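Local atomic coordinates of fumarylacetoacetate hydrolase (Burkholderia xenovorans, PDB entry 5TI1), a protein that probably hydrolyses fumarylacetoacetate to fumarate and acetoacetate, the last step of phenylalanine and tyrosine breakdown, with a bound magnesium ion. Residues P177-G185 / Y350-H359; F37-G45 / P288-L296. One frame throughout, in Å; residues are numbered along the deposited sequence.

Contact 1 of 2, residues P177-G185 / Y350-H359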
ATOM      1  N   PRO B 177     -20.562   8.433 -15.189  1.00 55.46           N
ATOM      2  CA  PRO B 177     -21.099   7.186 -15.756  1.00 52.88           C
ATOM      3  C   PRO B 177     -20.400   5.929 -15.255  1.00 44.32           C
ATOM      4  O   PRO B 177     -21.065   4.910 -15.045  1.00 48.84           O
ATOM      5  CB  PRO B 177     -20.922   7.393 -17.268  1.00 55.07           C
ATOM      6  CG  PRO B 177     -19.843   8.412 -17.390  1.00 57.14           C
ATOM      7  CD  PRO B 177     -20.027   9.329 -16.226  1.00 58.99           C
ATOM      8  N   ASN B 178     -19.088   5.962 -15.020  1.00 43.68           N
ATOM      9  CA  ASN B 178     -18.439   4.737 -14.559  1.00 42.29           C
ATOM     10  C   ASN B 178     -18.858   4.341 -13.142  1.00 44.16           C
ATOM     11  O   ASN B 178     -18.657   3.184 -12.757  1.00 40.64           O
ATOM     12  CB  ASN B 178     -16.912   4.870 -14.649  1.00 40.51           C
ATOM     13  CG  ASN B 178     -16.366   6.001 -13.788  1.00 41.46           C
ATOM     14  OD1 ASN B 178     -17.109   6.873 -13.345  1.00 41.76           O
ATOM     15  ND2 ASN B 178     -15.057   5.997 -13.569  1.00 37.23           N
ATOM     16  N   TRP B 179     -19.442   5.265 -12.362  1.00 45.50           N
ATOM     17  CA  TRP B 179     -19.714   4.982 -10.953  1.00 40.39           C
ATOM     18  C   TRP B 179     -20.748   3.869 -10.785  1.00 41.42           C
ATOM     19  O   TRP B 179     -20.640   3.042  -9.870  1.00 37.74           O
ATOM     20  CB  TRP B 179     -20.178   6.255 -10.224  1.00 45.27           C
ATOM     21  CG  TRP B 179     -20.239   6.051  -8.737  1.00 39.24           C
ATOM     22  CD1 TRP B 179     -19.265   6.347  -7.825  1.00 40.62           C
ATOM     23  CD2 TRP B 179     -21.309   5.452  -8.002  1.00 38.45           C
ATOM     24  NE1 TRP B 179     -19.673   5.986  -6.562  1.00 36.03           N
ATOM     25  CE2 TRP B 179     -20.925   5.434  -6.644  1.00 38.83           C
ATOM     26  CE3 TRP B 179     -22.569   4.948  -8.356  1.00 47.07           C
ATOM     27  CZ2 TRP B 179     -21.753   4.928  -5.641  1.00 40.00           C
ATOM     28  CZ3 TRP B 179     -23.384   4.440  -7.360  1.00 45.41           C
ATOM     29  CH2 TRP B 179     -22.971   4.429  -6.020  1.00 39.48           C
ATOM     30  N   SER B 180     -21.763   3.836 -11.638  1.00 43.65           N
ATOM     31  CA  SER B 180     -22.798   2.816 -11.545  1.00 43.54           C
ATOM     32  C   SER B 180     -22.441   1.545 -12.313  1.00 45.63           C
ATOM     33  O   SER B 180     -23.242   0.606 -12.333  1.00 42.34           O
ATOM     34  CB  SER B 180     -24.134   3.381 -12.037  1.00 49.48           C
ATOM     35  OG  SER B 180     -24.550   4.473 -11.219  1.00 51.23           O
ATOM     36  N   GLU B 181     -21.258   1.496 -12.931  1.00 39.57           N
ATOM     37  CA  GLU B 181     -20.775   0.307 -13.622  1.00 40.12           C
ATOM     38  C   GLU B 181     -19.700  -0.438 -12.843  1.00 37.11           C
ATOM     39  O   GLU B 181     -19.412  -1.592 -13.171  1.00 39.81           O
ATOM     40  CB  GLU B 181     -20.229   0.677 -15.008  1.00 39.19           C
ATOM     41  CG  GLU B 181     -21.266   1.307 -15.936  1.00 41.22           C
ATOM     42  CD  GLU B 181     -22.091   0.272 -16.701  1.00 42.43           C
ATOM     43  OE1 GLU B 181     -21.752  -0.927 -16.628  1.00 51.75           O
ATOM     44  OE2 GLU B 181     -23.064   0.662 -17.377  1.00 44.27           O
ATOM     45  N   MET B 182     -19.101   0.180 -11.824  1.00 36.05           N
ATOM     46  CA  MET B 182     -18.044  -0.488 -11.082  1.00 39.25           C
ATOM     47  C   MET B 182     -17.928   0.140  -9.704  1.00 44.07           C
ATOM     48  O   MET B 182     -18.221   1.331  -9.536  1.00 38.25           O
ATOM     49  CB  MET B 182     -16.703  -0.388 -11.821  1.00 39.06           C
ATOM     50  CG  MET B 182     -16.169   1.021 -11.894  1.00 37.78           C
ATOM     51  SD  MET B 182     -14.498   1.120 -12.535  1.00 45.05           S
ATOM     52  CE  MET B 182     -14.774   0.555 -14.208  1.00 41.92           C
ATOM     53  N   PRO B 183     -17.511  -0.620  -8.709  1.00 37.31           N
ATOM     54  CA  PRO B 183     -17.172  -0.006  -7.426  1.00 34.38           C
ATOM     55  C   PRO B 183     -15.801   0.648  -7.505  1.00 34.66           C
ATOM     56  O   PRO B 183     -14.791   0.004  -7.206  1.00 33.63           O
ATOM     57  CB  PRO B 183     -17.196  -1.187  -6.451  1.00 35.24           C
ATOM     58  CG  PRO B 183     -16.939  -2.396  -7.317  1.00 36.37           C
ATOM     59  CD  PRO B 183     -17.531  -2.093  -8.655  1.00 34.41           C
ATOM     60  N   ILE B 184     -15.750   1.914  -7.925  1.00 31.12           N
ATOM     61  CA  ILE B 184     -14.459   2.567  -8.088  1.00 32.22           C
ATOM     62  C   ILE B 184     -13.744   2.654  -6.739  1.00 32.01           C
ATOM     63  O   ILE B 184     -14.368   2.679  -5.666  1.00 32.09           O
ATOM     64  CB  ILE B 184     -14.593   3.964  -8.717  1.00 32.28           C
ATOM     65  CG1 ILE B 184     -15.272   4.923  -7.754  1.00 36.88           C
ATOM     66  CG2 ILE B 184     -15.338   3.906 -10.052  1.00 34.65           C
ATOM     67  CD1 ILE B 184     -15.214   6.347  -8.218  1.00 42.97           C
ATOM     68  N   GLY B 185     -12.418   2.699  -6.802  1.00 33.03           N
ATOM     69  CA  GLY B 185     -11.592   2.723  -5.611  1.00 28.32           C
ATOM     70  C   GLY B 185     -10.174   3.096  -5.981  1.00 29.61           C
ATOM     71  O   GLY B 185      -9.835   3.265  -7.156  1.00 29.61           O
ATOM     72  N   TYR B 350     -24.276   1.061  -2.067  1.00 39.55           N
ATOM     73  CA  TYR B 350     -24.705   0.576  -3.377  1.00 40.39           C
ATOM     74  C   TYR B 350     -23.902  -0.645  -3.825  1.00 40.80           C
ATOM     75  O   TYR B 350     -24.436  -1.527  -4.504  1.00 40.14           O
ATOM     76  CB  TYR B 350     -24.568   1.709  -4.394  1.00 46.21           C
ATOM     77  CG  TYR B 350     -25.242   1.491  -5.729  1.00 41.89           C
ATOM     78  CD1 TYR B 350     -24.559   0.906  -6.788  1.00 45.76           C
ATOM     79  CD2 TYR B 350     -26.548   1.906  -5.943  1.00 43.90           C
ATOM     80  CE1 TYR B 350     -25.172   0.721  -8.026  1.00 42.46           C
ATOM     81  CE2 TYR B 350     -27.168   1.729  -7.170  1.00 47.57           C
ATOM     82  CZ  TYR B 350     -26.476   1.135  -8.208  1.00 45.95           C
ATOM     83  OH  TYR B 350     -27.092   0.956  -9.429  1.00 49.79           O
ATOM     84  N   TRP B 351     -22.616  -0.704  -3.487  1.00 43.37           N
ATOM     85  CA  TRP B 351     -21.765  -1.840  -3.837  1.00 36.42           C
ATOM     86  C   TRP B 351     -21.415  -2.601  -2.565  1.00 35.75           C
ATOM     87  O   TRP B 351     -20.996  -1.998  -1.574  1.00 36.26           O
ATOM     88  CB  TRP B 351     -20.485  -1.387  -4.551  1.00 34.99           C
ATOM     89  CG  TRP B 351     -20.696  -0.718  -5.887  1.00 35.64           C
ATOM     90  CD1 TRP B 351     -20.650   0.622  -6.151  1.00 46.07           C
ATOM     91  CD2 TRP B 351     -20.970  -1.362  -7.145  1.00 45.82           C
ATOM     92  NE1 TRP B 351     -20.877   0.851  -7.490  1.00 36.58           N
ATOM     93  CE2 TRP B 351     -21.081  -0.348  -8.120  1.00 48.09           C
ATOM     94  CE3 TRP B 351     -21.133  -2.697  -7.538  1.00 36.49           C
ATOM     95  CZ2 TRP B 351     -21.351  -0.627  -9.466  1.00 37.66           C
ATOM     96  CZ3 TRP B 351     -21.403  -2.972  -8.880  1.00 45.40           C
ATOM     97  CH2 TRP B 351     -21.504  -1.941  -9.825  1.00 37.80           C
ATOM     98  N   THR B 352     -21.582  -3.918  -2.589  1.00 36.02           N
ATOM     99  CA  THR B 352     -21.280  -4.716  -1.410  1.00 39.98           C
ATOM    100  C   THR B 352     -19.784  -5.003  -1.309  1.00 36.34           C
ATOM    101  O   THR B 352     -19.011  -4.772  -2.240  1.00 32.88           O
ATOM    102  CB  THR B 352     -22.038  -6.035  -1.450  1.00 36.70           C
ATOM    103  OG1 THR B 352     -21.538  -6.815  -2.545  1.00 38.05           O
ATOM    104  CG2 THR B 352     -23.521  -5.770  -1.629  1.00 38.65           C
ATOM    105  N   MET B 353     -19.393  -5.545  -0.150  1.00 33.29           N
ATOM    106  CA  MET B 353     -18.028  -6.022   0.037  1.00 31.76           C
ATOM    107  C   MET B 353     -17.665  -7.088  -0.986  1.00 37.83           C
ATOM    108  O   MET B 353     -16.556  -7.085  -1.530  1.00 35.73           O
ATOM    109  CB  MET B 353     -17.864  -6.571   1.453  1.00 36.59           C
ATOM    110  CG  MET B 353     -17.942  -5.520   2.546  1.00 31.64           C
ATOM    111  SD  MET B 353     -17.835  -6.262   4.191  1.00 35.57           S
ATOM    112  CE  MET B 353     -19.455  -7.023   4.325  1.00 35.50           C
ATOM    113  N   ALA B 354     -18.585  -8.022  -1.250  1.00 32.77           N
ATOM    114  CA  ALA B 354     -18.323  -9.056  -2.243  1.00 32.69           C
ATOM    115  C   ALA B 354     -18.011  -8.433  -3.595  1.00 38.43           C
ATOM    116  O   ALA B 354     -17.040  -8.812  -4.267  1.00 34.23           O
ATOM    117  CB  ALA B 354     -19.523 -10.004  -2.338  1.00 34.33           C
ATOM    118  N   GLN B 355     -18.818  -7.451  -3.999  1.00 33.12           N
ATOM    119  CA  GLN B 355     -18.607  -6.819  -5.292  1.00 32.97           C
ATOM    120  C   GLN B 355     -17.299  -6.042  -5.310  1.00 40.41           C
ATOM    121  O   GLN B 355     -16.572  -6.061  -6.310  1.00 30.79           O
ATOM    122  CB  GLN B 355     -19.793  -5.922  -5.624  1.00 34.37           C
ATOM    123  CG  GLN B 355     -21.068  -6.717  -5.878  1.00 36.06           C
ATOM    124  CD  GLN B 355     -22.273  -5.832  -6.089  1.00 37.60           C
ATOM    125  OE1 GLN B 355     -22.468  -4.842  -5.371  1.00 37.66           O
ATOM    126  NE2 GLN B 355     -23.095  -6.181  -7.075  1.00 41.79           N
ATOM    127  N   GLN B 356     -16.979  -5.370  -4.202  1.00 30.85           N
ATOM    128  CA  GLN B 356     -15.746  -4.600  -4.128  1.00 29.48           C
ATOM    129  C   GLN B 356     -14.531  -5.503  -4.290  1.00 29.81           C
ATOM    130  O   GLN B 356     -13.610  -5.189  -5.047  1.00 27.50           O
ATOM    131  CB  GLN B 356     -15.689  -3.834  -2.804  1.00 29.21           C
ATOM    132  CG  GLN B 356     -16.693  -2.690  -2.716  1.00 31.19           C
ATOM    133  CD  GLN B 356     -16.832  -2.139  -1.305  1.00 32.98           C
ATOM    134  OE1 GLN B 356     -16.605  -2.849  -0.327  1.00 31.63           O
ATOM    135  NE2 GLN B 356     -17.208  -0.868  -1.199  1.00 32.55           N
ATOM    136  N   LEU B 357     -14.510  -6.631  -3.576  1.00 31.64           N
ATOM    137  CA  LEU B 357     -13.386  -7.555  -3.687  1.00 33.48           C
ATOM    138  C   LEU B 357     -13.322  -8.177  -5.078  1.00 36.17           C
ATOM    139  O   LEU B 357     -12.234  -8.328  -5.655  1.00 28.54           O
ATOM    140  CB  LEU B 357     -13.500  -8.639  -2.621  1.00 27.49           C
ATOM    141  CG  LEU B 357     -12.317  -9.595  -2.501  1.00 26.55           C
ATOM    142  CD1 LEU B 357     -11.029  -8.816  -2.170  1.00 25.25           C
ATOM    143  CD2 LEU B 357     -12.634 -10.668  -1.458  1.00 27.10           C
ATOM    144  N   ALA B 358     -14.480  -8.531  -5.633  1.00 32.88           N
ATOM    145  CA  ALA B 358     -14.530  -9.081  -6.983  1.00 33.77           C
ATOM    146  C   ALA B 358     -13.927  -8.105  -7.982  1.00 31.50           C
ATOM    147  O   ALA B 358     -13.076  -8.477  -8.802  1.00 30.00           O
ATOM    148  CB  ALA B 358     -15.975  -9.417  -7.352  1.00 30.62           C
ATOM    149  N   HIS B 359     -14.323  -6.836  -7.898  1.00 28.81           N
ATOM    150  CA  HIS B 359     -13.735  -5.841  -8.783  1.00 28.43           C
ATOM    151  C   HIS B 359     -12.255  -5.626  -8.478  1.00 33.34           C
ATOM    152  O   HIS B 359     -11.442  -5.512  -9.403  1.00 32.92           O
ATOM    153  CB  HIS B 359     -14.502  -4.531  -8.685  1.00 29.20           C
ATOM    154  CG  HIS B 359     -13.985  -3.473  -9.602  1.00 30.26           C
ATOM    155  ND1 HIS B 359     -14.199  -3.501 -10.963  1.00 30.16           N
ATOM    156  CD2 HIS B 359     -13.225  -2.378  -9.361  1.00 29.18           C
ATOM    157  CE1 HIS B 359     -13.615  -2.454 -11.517  1.00 32.84           C
ATOM    158  NE2 HIS B 359     -13.016  -1.759 -10.569  1.00 30.56           N
TER
HETATM  159  O   HOH W   1     -26.911   3.882 -10.013  1.00 40.57           O
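Pro183 lies across one face of the Trp351 indole, touching it through CD and CB, a compact case of a proline docked on an indole. Pro183 CD stands 3.7 Å from the centroid of the six-membered ring of Trp351, a CH-pi contact over the face, while CB of the same proline settles over Trp351 CG. The opposite face of the indole is met by Tyr350 CD1, so Trp351 is held between its own neighbour and the loop 177-185. Pro183 is also the centre of an inverse gamma turn, and its CG reaches CB of His359 at 3.5 Å.

Trp179, Tyr350 and Trp351 form an aromatic cluster. The edge of Trp351 points at the face of Trp179, edge-to-face with planes at 61°; Trp179 and Tyr350 meet obliquely, planes at 50°, with Trp179 CH2 3.5 Å from Tyr350 CB. Separately, Met182 CB sits 4.1 Å from the centroid of the His359 ring, over its face. His359 CG is anti to the backbone N (chi1 -178°), which carries the imidazole out from the helix to this methionine; its ND1 is hydrogen-bonded to Tyr313 OH.

Among polar contacts, one direct hydrogen bond crosses: Trp351 NE1 to Trp179 O, 3.2 Å, with the oxygen near the indole plane. Together with the packing on both faces, it limits the rotation of the indole. A water links Ser180 OG to Tyr350 OH, weakly on the tyrosine side, where the hydroxyl also bonds to Asp307 N. Ser180 O and Pro183 O are buried without a partner. Thr352 and Gln355 form a capping box that starts the helix.

Glu181 makes a salt bridge to Arg214 of the second subunit. Trp179 NE1 bonds to the backbone O of Tyr155, itself predicted to bind substrate. Trp179 packs on helix 158-168, and helix 353-362 rests on strand 223-233 and helix 245-248.

Contact 2 of 2, residues F37-G45 / P288-L296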
ATOM      1  N   PHE B  37     -20.269  -5.725  23.416  1.00 40.21           N
ATOM      2  CA  PHE B  37     -19.555  -6.991  23.457  1.00 46.95           C
ATOM      3  C   PHE B  37     -20.372  -8.094  24.124  1.00 42.34           C
ATOM      4  O   PHE B  37     -19.955  -8.700  25.117  1.00 45.33           O
ATOM      5  CB  PHE B  37     -18.208  -6.749  24.126  1.00 39.10           C
ATOM      6  CG  PHE B  37     -17.455  -5.609  23.492  1.00 39.18           C
ATOM      7  CD1 PHE B  37     -17.189  -5.625  22.126  1.00 39.08           C
ATOM      8  CD2 PHE B  37     -17.066  -4.501  24.235  1.00 40.47           C
ATOM      9  CE1 PHE B  37     -16.523  -4.572  21.521  1.00 42.12           C
ATOM     10  CE2 PHE B  37     -16.392  -3.440  23.636  1.00 36.75           C
ATOM     11  CZ  PHE B  37     -16.118  -3.479  22.280  1.00 41.05           C
ATOM     12  N   SER B  38     -21.546  -8.350  23.559  1.00 43.47           N
ATOM     13  CA  SER B  38     -22.388  -9.469  23.954  1.00 50.70           C
ATOM     14  C   SER B  38     -21.653 -10.785  23.728  1.00 50.93           C
ATOM     15  O   SER B  38     -20.694 -10.864  22.960  1.00 43.83           O
ATOM     16  CB  SER B  38     -23.673  -9.463  23.132  1.00 46.65           C
ATOM     17  OG  SER B  38     -23.338  -9.312  21.752  1.00 45.08           O
ATOM     18  N   ILE B  39     -22.140 -11.847  24.377  1.00 47.55           N
ATOM     19  CA  ILE B  39     -21.551 -13.160  24.125  1.00 47.76           C
ATOM     20  C   ILE B  39     -21.722 -13.556  22.665  1.00 47.09           C
ATOM     21  O   ILE B  39     -21.009 -14.436  22.171  1.00 46.62           O
ATOM     22  CB  ILE B  39     -22.151 -14.225  25.070  1.00 50.34           C
ATOM     23  CG1 ILE B  39     -21.225 -15.441  25.170  1.00 52.75           C
ATOM     24  CG2 ILE B  39     -23.540 -14.621  24.610  1.00 52.12           C
ATOM     25  CD1 ILE B  39     -21.762 -16.556  26.054  1.00 56.07           C
ATOM     26  N   GLN B  40     -22.646 -12.909  21.952  1.00 47.12           N
ATOM     27  CA  GLN B  40     -22.843 -13.187  20.537  1.00 46.54           C
ATOM     28  C   GLN B  40     -21.781 -12.537  19.660  1.00 44.79           C
ATOM     29  O   GLN B  40     -21.659 -12.900  18.483  1.00 44.03           O
ATOM     30  CB  GLN B  40     -24.236 -12.719  20.097  1.00 47.69           C
ATOM     31  CG  GLN B  40     -25.397 -13.574  20.617  1.00 50.43           C
ATOM     32  CD  GLN B  40     -25.801 -13.240  22.041  1.00 54.81           C
ATOM     33  OE1 GLN B  40     -25.268 -12.308  22.648  1.00 50.73           O
ATOM     34  NE2 GLN B  40     -26.760 -13.996  22.579  1.00 54.37           N
ATOM     35  N   ASN B  41     -21.014 -11.592  20.199  1.00 43.33           N
ATOM     36  CA  ASN B  41     -20.045 -10.859  19.397  1.00 43.92           C
ATOM     37  C   ASN B  41     -18.741 -11.637  19.297  1.00 43.82           C
ATOM     38  O   ASN B  41     -18.470 -12.278  18.273  1.00 39.14           O
ATOM     39  CB  ASN B  41     -19.811  -9.466  19.987  1.00 39.69           C
ATOM     40  CG  ASN B  41     -18.981  -8.582  19.068  1.00 37.65           C
ATOM     41  OD1 ASN B  41     -18.410  -9.051  18.086  1.00 36.76           O
ATOM     42  ND2 ASN B  41     -18.922  -7.299  19.381  1.00 43.01           N
ATOM     43  N   LEU B  42     -17.931 -11.585  20.357  1.00 39.89           N
ATOM     44  CA  LEU B  42     -16.626 -12.232  20.418  1.00 38.71           C
ATOM     45  C   LEU B  42     -15.699 -11.691  19.326  1.00 45.14           C
ATOM     46  O   LEU B  42     -15.259 -12.444  18.443  1.00 42.75           O
ATOM     47  CB  LEU B  42     -16.785 -13.752  20.306  1.00 40.03           C
ATOM     48  CG  LEU B  42     -17.828 -14.335  21.265  1.00 45.71           C
ATOM     49  CD1 LEU B  42     -17.955 -15.848  21.102  1.00 43.69           C
ATOM     50  CD2 LEU B  42     -17.496 -13.963  22.704  1.00 43.08           C
ATOM     51  N   PRO B  43     -15.376 -10.400  19.352  1.00 35.51           N
ATOM     52  CA  PRO B  43     -14.455  -9.852  18.356  1.00 33.76           C
ATOM     53  C   PRO B  43     -13.009 -10.072  18.771  1.00 37.89           C
ATOM     54  O   PRO B  43     -12.700 -10.290  19.943  1.00 35.30           O
ATOM     55  CB  PRO B  43     -14.800  -8.362  18.349  1.00 33.13           C
ATOM     56  CG  PRO B  43     -15.165  -8.090  19.801  1.00 34.13           C
ATOM     57  CD  PRO B  43     -15.816  -9.371  20.319  1.00 35.83           C
ATOM     58  N   PHE B  44     -12.114  -9.990  17.783  1.00 31.76           N
ATOM     59  CA  PHE B  44     -10.689 -10.230  17.983  1.00 32.41           C
ATOM     60  C   PHE B  44      -9.899  -8.928  17.959  1.00 29.84           C
ATOM     61  O   PHE B  44     -10.182  -8.032  17.157  1.00 35.82           O
ATOM     62  CB  PHE B  44     -10.128 -11.173  16.914  1.00 32.00           C
ATOM     63  CG  PHE B  44     -10.624 -12.580  17.033  1.00 32.14           C
ATOM     64  CD1 PHE B  44      -9.939 -13.505  17.800  1.00 32.90           C
ATOM     65  CD2 PHE B  44     -11.771 -12.975  16.379  1.00 32.78           C
ATOM     66  CE1 PHE B  44     -10.396 -14.810  17.914  1.00 42.30           C
ATOM     67  CE2 PHE B  44     -12.237 -14.279  16.484  1.00 38.48           C
ATOM     68  CZ  PHE B  44     -11.548 -15.195  17.254  1.00 42.86           C
ATOM     69  N   GLY B  45      -8.890  -8.850  18.828  1.00 29.75           N
ATOM     70  CA  GLY B  45      -7.995  -7.713  18.890  1.00 28.72           C
ATOM     71  C   GLY B  45      -6.634  -8.125  19.412  1.00 28.69           C
ATOM     72  O   GLY B  45      -6.379  -9.297  19.698  1.00 33.61           O
ATOM     73  N   PRO B 288     -10.238  -0.859  17.235  1.00 35.73           N
ATOM     74  CA  PRO B 288      -9.294  -1.946  17.538  1.00 32.71           C
ATOM     75  C   PRO B 288      -9.873  -3.356  17.490  1.00 31.04           C
ATOM     76  O   PRO B 288      -9.095  -4.310  17.389  1.00 28.37           O
ATOM     77  CB  PRO B 288      -8.815  -1.596  18.956  1.00 26.82           C
ATOM     78  CG  PRO B 288      -9.967  -0.855  19.560  1.00 31.35           C
ATOM     79  CD  PRO B 288     -10.617  -0.094  18.441  1.00 30.29           C
ATOM     80  N   TRP B 289     -11.199  -3.520  17.558  1.00 28.59           N
ATOM     81  CA  TRP B 289     -11.828  -4.837  17.639  1.00 33.35           C
ATOM     82  C   TRP B 289     -12.349  -5.283  16.270  1.00 35.26           C
ATOM     83  O   TRP B 289     -13.217  -4.628  15.680  1.00 29.85           O
ATOM     84  CB  TRP B 289     -12.977  -4.837  18.653  1.00 34.72           C
ATOM     85  CG  TRP B 289     -12.538  -4.644  20.077  1.00 38.32           C
ATOM     86  CD1 TRP B 289     -12.776  -3.554  20.865  1.00 33.44           C
ATOM     87  CD2 TRP B 289     -11.767  -5.556  20.873  1.00 34.48           C
ATOM     88  NE1 TRP B 289     -12.209  -3.733  22.103  1.00 36.17           N
ATOM     89  CE2 TRP B 289     -11.580  -4.950  22.136  1.00 33.66           C
ATOM     90  CE3 TRP B 289     -11.218  -6.824  20.642  1.00 33.73           C
ATOM     91  CZ2 TRP B 289     -10.876  -5.572  23.170  1.00 32.43           C
ATOM     92  CZ3 TRP B 289     -10.510  -7.437  21.664  1.00 32.08           C
ATOM     93  CH2 TRP B 289     -10.347  -6.811  22.913  1.00 37.59           C
ATOM     94  N   ILE B 290     -11.865  -6.414  15.779  1.00 29.37           N
ATOM     95  CA  ILE B 290     -12.353  -6.923  14.503  1.00 29.74           C
ATOM     96  C   ILE B 290     -13.551  -7.806  14.796  1.00 31.01           C
ATOM     97  O   ILE B 290     -13.412  -8.873  15.396  1.00 34.89           O
ATOM     98  CB  ILE B 290     -11.280  -7.681  13.719  1.00 28.45           C
ATOM     99  CG1 ILE B 290     -10.099  -6.758  13.406  1.00 27.00           C
ATOM    100  CG2 ILE B 290     -11.877  -8.171  12.422  1.00 28.62           C
ATOM    101  CD1 ILE B 290      -9.033  -7.417  12.546  1.00 29.53           C
ATOM    102  N   VAL B 291     -14.731  -7.341  14.401  1.00 31.76           N
ATOM    103  CA  VAL B 291     -15.960  -8.115  14.559  1.00 33.40           C
ATOM    104  C   VAL B 291     -16.020  -9.103  13.403  1.00 36.64           C
ATOM    105  O   VAL B 291     -15.967  -8.693  12.239  1.00 36.44           O
ATOM    106  CB  VAL B 291     -17.193  -7.198  14.578  1.00 34.31           C
ATOM    107  CG1 VAL B 291     -18.486  -8.028  14.540  1.00 36.09           C
ATOM    108  CG2 VAL B 291     -17.179  -6.271  15.814  1.00 34.46           C
ATOM    109  N   THR B 292     -16.088 -10.400  13.715  1.00 34.22           N
ATOM    110  CA  THR B 292     -15.990 -11.418  12.670  1.00 39.92           C
ATOM    111  C   THR B 292     -17.211 -11.404  11.758  1.00 37.90           C
ATOM    112  O   THR B 292     -18.331 -11.090  12.171  1.00 37.08           O
ATOM    113  CB  THR B 292     -15.838 -12.829  13.253  1.00 39.54           C
ATOM    114  OG1 THR B 292     -16.964 -13.143  14.089  1.00 38.87           O
ATOM    115  CG2 THR B 292     -14.548 -12.965  14.043  1.00 37.58           C
ATOM    116  N   LEU B 293     -16.978 -11.771  10.502  1.00 36.45           N
ATOM    117  CA  LEU B 293     -18.073 -11.848   9.548  1.00 35.37           C
ATOM    118  C   LEU B 293     -19.127 -12.852  10.007  1.00 37.27           C
ATOM    119  O   LEU B 293     -20.329 -12.630   9.819  1.00 44.56           O
ATOM    120  CB  LEU B 293     -17.527 -12.203   8.168  1.00 39.54           C
ATOM    121  CG  LEU B 293     -18.591 -12.065   7.080  1.00 48.62           C
ATOM    122  CD1 LEU B 293     -18.947 -10.599   6.863  1.00 48.87           C
ATOM    123  CD2 LEU B 293     -18.147 -12.725   5.788  1.00 52.84           C
ATOM    124  N   ASP B 294     -18.697 -13.942  10.651  1.00 37.63           N
ATOM    125  CA  ASP B 294     -19.649 -14.899  11.214  1.00 42.72           C
ATOM    126  C   ASP B 294     -20.536 -14.253  12.275  1.00 49.88           C
ATOM    127  O   ASP B 294     -21.750 -14.489  12.305  1.00 42.47           O
ATOM    128  CB  ASP B 294     -18.899 -16.103  11.790  1.00 39.72           C
ATOM    129  CG  ASP B 294     -18.536 -17.121  10.720  1.00 45.83           C
ATOM    130  OD1 ASP B 294     -19.310 -17.232   9.749  1.00 47.41           O
ATOM    131  OD2 ASP B 294     -17.490 -17.796  10.838  1.00 41.17           O
ATOM    132  N   ALA B 295     -19.956 -13.423  13.151  1.00 39.99           N
ATOM    133  CA  ALA B 295     -20.771 -12.767  14.169  1.00 43.94           C
ATOM    134  C   ALA B 295     -21.803 -11.840  13.542  1.00 41.57           C
ATOM    135  O   ALA B 295     -22.861 -11.604  14.133  1.00 43.10           O
ATOM    136  CB  ALA B 295     -19.881 -11.991  15.149  1.00 41.15           C
ATOM    137  N   LEU B 296     -21.525 -11.316  12.349  1.00 40.38           N
ATOM    138  CA  LEU B 296     -22.444 -10.409  11.672  1.00 40.82           C
ATOM    139  C   LEU B 296     -23.522 -11.123  10.868  1.00 48.23           C
ATOM    140  O   LEU B 296     -24.453 -10.461  10.392  1.00 43.08           O
ATOM    141  CB  LEU B 296     -21.674  -9.484  10.740  1.00 39.04           C
ATOM    142  CG  LEU B 296     -20.724  -8.533  11.475  1.00 45.00           C
ATOM    143  CD1 LEU B 296     -19.687  -8.041  10.511  1.00 35.92           C
ATOM    144  CD2 LEU B 296     -21.505  -7.378  12.055  1.00 38.41           C
TER
HETATM  145  O   HOH W   2     -23.902 -12.709  16.266  1.00 34.06           O
HETATM  146  O   HOH W   3     -16.902 -10.946  16.278  1.00 41.43           O
HETATM  147  O   HOH W   4     -15.983 -14.602  16.636  1.00 31.87           O
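Phe44 and Ile290 face each other as a single antiparallel hydrogen-bonded bridge, Phe44 N to Ile290 O at 2.9 Å and Ile290 N to Phe44 O at 2.7 Å. Beside it, the edge of Phe37 meets the indole face of Trp289 in an edge-to-face pair, with planes at 61° and Phe37 CZ 3.6 Å from Trp289 CD1. The benzo side of that indole lies along the backbone of Gly45, whose N is 3.6 Å from Trp289 CZ3. Pro43 CB lies 3.3 Å from Ile290 O and also touches Trp289 CB and Val291 CG2, and the methyl CG2 of Thr292 touches the edge of the Phe44 ring.

Farther along, Ala295 CB packs against Asn41 O at 3.4 Å. Thr292 OG1, placed between the backbone N and the carbonyl carbon (chi1 59°), caps the short, weakly bonded helix by accepting from Ala295 N. One water donates to both Gln40 O and Ala295 O, and another joins Asn41 O to Thr292 N.

One direct bridge with apolar packing, supplemented by water and Arg109 at the loop carbonyls of Gln40 and Asn41, thus joins the N-terminal sheet to the mixed sheet of the C-terminal region.

From the N terminus, residues 37-45 come first, then 177-185, then 288-296 and finally 350-359, so the two contacts cross. Contact 2 closes a loop of 242 intervening residues, joining the start of the N-terminal antiparallel sheet to the end of strand 284-292 in the mixed sheet of the C-terminal region. Before that loop is complete, the chain has passed through 177-185, which contact 1 later joins to 350-359 across 164 residues. Contact 1 stays within the C-terminal region, near the predicted proton acceptor His160 and the predicted substrate-binding Tyr155, whereas contact 2 ties the two regions together away from the annotated sites. Their centres are 26 Å apart.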